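PDB 5M45: acetone carboxylase alpha subunit from Xanthobacter autotrophicus Py2, which belongs to the hydantoinase B/oxoprolinase family and holds a manganese ion as the alpha subunit of a six-chain carboxylase assembly. Local coordinates for residues Q716-S721 with K730-F735. Residues are numbered along the deposited sequence; the frame is centred on the assembly and turned at random.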
loop_
_atom_site.group_PDB
_atom_site.type_symbol
_atom_site.label_atom_id
_atom_site.label_comp_id
_atom_site.label_asym_id
_atom_site.label_seq_id
_atom_site.Cartn_x
_atom_site.Cartn_y
_atom_site.Cartn_z
ATOM N N GLN A 716 -7.375 -13.444 29.503
ATOM C CA GLN A 716 -6.910 -12.268 28.752
ATOM C C GLN A 716 -8.061 -11.283 28.509
ATOM O O GLN A 716 -7.858 -10.065 28.666
ATOM C CB GLN A 716 -6.271 -12.672 27.416
ATOM C CG GLN A 716 -5.543 -11.546 26.707
ATOM C CD GLN A 716 -6.492 -10.589 25.967
ATOM O OE1 GLN A 716 -7.579 -10.978 25.530
ATOM N NE2 GLN A 716 -6.068 -9.333 25.827
ATOM N N MET A 717 -9.240 -11.794 28.159
ATOM C CA MET A 717 -10.433 -10.943 27.938
ATOM C C MET A 717 -10.799 -10.089 29.175
ATOM O O MET A 717 -10.931 -8.853 29.064
ATOM C CB MET A 717 -11.624 -11.794 27.492
ATOM C CG MET A 717 -12.874 -11.010 27.129
ATOM S SD MET A 717 -14.399 -12.005 27.143
ATOM C CE MET A 717 -14.773 -12.067 28.925
ATOM N N PHE A 718 -10.923 -10.733 30.329
ATOM C CA PHE A 718 -11.173 -9.990 31.586
ATOM C C PHE A 718 -10.032 -9.032 31.929
ATOM O O PHE A 718 -10.294 -7.857 32.226
ATOM C CB PHE A 718 -11.478 -10.939 32.764
ATOM C CG PHE A 718 -12.854 -11.586 32.678
ATOM C CD1 PHE A 718 -14.012 -10.819 32.814
ATOM C CD2 PHE A 718 -12.993 -12.947 32.435
ATOM C CE1 PHE A 718 -15.263 -11.410 32.752
ATOM C CE2 PHE A 718 -14.245 -13.538 32.335
ATOM C CZ PHE A 718 -15.382 -12.763 32.520
ATOM N N ALA A 719 -8.767 -9.458 31.812
ATOM C CA ALA A 719 -7.671 -8.562 32.198
ATOM C C ALA A 719 -7.635 -7.285 31.364
ATOM O O ALA A 719 -7.437 -6.193 31.912
ATOM C CB ALA A 719 -6.335 -9.260 32.154
ATOM N N ALA A 720 -7.811 -7.421 30.052
ATOM C CA ALA A 720 -7.777 -6.257 29.151
ATOM C C ALA A 720 -9.007 -5.331 29.379
ATOM O O ALA A 720 -8.869 -4.100 29.399
ATOM C CB ALA A 720 -7.714 -6.711 27.699
ATOM N N SER A 721 -10.173 -5.938 29.568
ATOM C CA SER A 721 -11.427 -5.229 29.857
ATOM C C SER A 721 -11.338 -4.408 31.186
ATOM O O SER A 721 -11.757 -3.257 31.260
ATOM C CB SER A 721 -12.601 -6.217 29.873
ATOM O OG SER A 721 -12.844 -6.826 28.572
ATOM N N LYS A 730 -14.792 -2.890 38.992
ATOM C CA LYS A 730 -15.497 -2.698 40.245
ATOM C C LYS A 730 -16.814 -3.522 40.342
ATOM O O LYS A 730 -17.071 -4.166 41.366
ATOM C CB LYS A 730 -15.728 -1.199 40.475
ATOM C CG LYS A 730 -16.577 -0.872 41.710
ATOM C CD LYS A 730 -16.748 0.648 41.796
ATOM C CE LYS A 730 -17.834 1.083 42.752
ATOM N NZ LYS A 730 -17.549 0.542 44.110
ATOM N N ASP A 731 -17.609 -3.507 39.274
ATOM C CA ASP A 731 -18.856 -4.323 39.132
ATOM C C ASP A 731 -18.569 -5.833 39.312
ATOM O O ASP A 731 -19.276 -6.526 40.038
ATOM C CB ASP A 731 -19.471 -4.079 37.717
ATOM C CG ASP A 731 -20.862 -4.617 37.477
ATOM O OD1 ASP A 731 -21.483 -5.023 38.486
ATOM O OD2 ASP A 731 -21.354 -4.577 36.238
ATOM N N PHE A 732 -17.558 -6.327 38.611
ATOM C CA PHE A 732 -17.164 -7.749 38.673
ATOM C C PHE A 732 -16.722 -8.166 40.086
ATOM O O PHE A 732 -17.153 -9.201 40.588
ATOM C CB PHE A 732 -16.019 -7.975 37.688
ATOM C CG PHE A 732 -15.565 -9.404 37.548
ATOM C CD1 PHE A 732 -14.532 -9.910 38.343
ATOM C CD2 PHE A 732 -16.100 -10.226 36.543
ATOM C CE1 PHE A 732 -14.075 -11.212 38.184
ATOM C CE2 PHE A 732 -15.658 -11.543 36.388
ATOM C CZ PHE A 732 -14.651 -12.030 37.207
ATOM N N ARG A 733 -15.880 -7.353 40.719
ATOM C CA ARG A 733 -15.400 -7.622 42.083
ATOM C C ARG A 733 -16.535 -7.639 43.088
ATOM O O ARG A 733 -16.535 -8.475 43.993
ATOM C CB ARG A 733 -14.333 -6.594 42.564
ATOM C CG ARG A 733 -12.994 -6.710 41.853
ATOM C CD ARG A 733 -12.041 -5.572 42.216
ATOM N NE ARG A 733 -10.697 -5.800 41.699
ATOM C CZ ARG A 733 -9.753 -6.560 42.259
ATOM N NH1 ARG A 733 -9.952 -7.189 43.408
ATOM N NH2 ARG A 733 -8.567 -6.715 41.635
ATOM N N THR A 734 -17.471 -6.709 42.941
ATOM C CA THR A 734 -18.615 -6.622 43.825
ATOM C C THR A 734 -19.548 -7.825 43.624
ATOM O O THR A 734 -19.990 -8.430 44.594
ATOM C CB THR A 734 -19.414 -5.309 43.602
ATOM O OG1 THR A 734 -18.562 -4.199 43.844
ATOM C CG2 THR A 734 -20.578 -5.191 44.555
ATOM N N PHE A 735 -19.829 -8.151 42.364
ATOM C CA PHE A 735 -20.744 -9.231 42.046
ATOM C C PHE A 735 -20.240 -10.561 42.634
ATOM O O PHE A 735 -21.022 -11.323 43.205
ATOM C CB PHE A 735 -20.993 -9.402 40.541
ATOM C CG PHE A 735 -21.958 -10.522 40.246
ATOM C CD1 PHE A 735 -23.342 -10.313 40.312
ATOM C CD2 PHE A 735 -21.478 -11.827 40.023
ATOM C CE1 PHE A 735 -24.223 -11.353 40.117
ATOM C CE2 PHE A 735 -22.356 -12.875 39.824
ATOM C CZ PHE A 735 -23.736 -12.639 39.878
#
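M717 O, just ahead of the F718 side chain that meets F732, takes two bonds: S721 OG at 2.8 Å and S721 N at 3.1 Å, arriving from opposite faces of the carbonyl plane. S721 OG also hydrogen-bonds H317 of strand 313-324, so this hydroxyl ties the helix to the neighbouring sheet. Across the contact, F718 CE1 comes within 3.7 Å of F732 CE2, which also lies 4.0 Å from F718 CD1. The two side chains cross at about a right angle, and their rings meet obliquely, centroids 5.1 Å apart and planes at 46°. F718 sets CG anti to its carbonyl carbon (chi1 -73°), whereas F732 extends CG anti to the backbone N (chi1 -175°); with these settings the rings meet between backbones whose nearest CA atoms, F718 CA and F732 CA, are 9.5 Å apart. The ring pair joins two consecutive helices, 712-724 and 726-735, separated by a single residue near the C-terminal end of the chain. M717 CE sits over the centre of one F718 ring face, 3.6 Å above its plane. F732 also meets W736 edge-to-face and leans on I705 of helix 694-706. A chain of another protein in the assembly packs its backbone against F718 and an apolar side chain against F732.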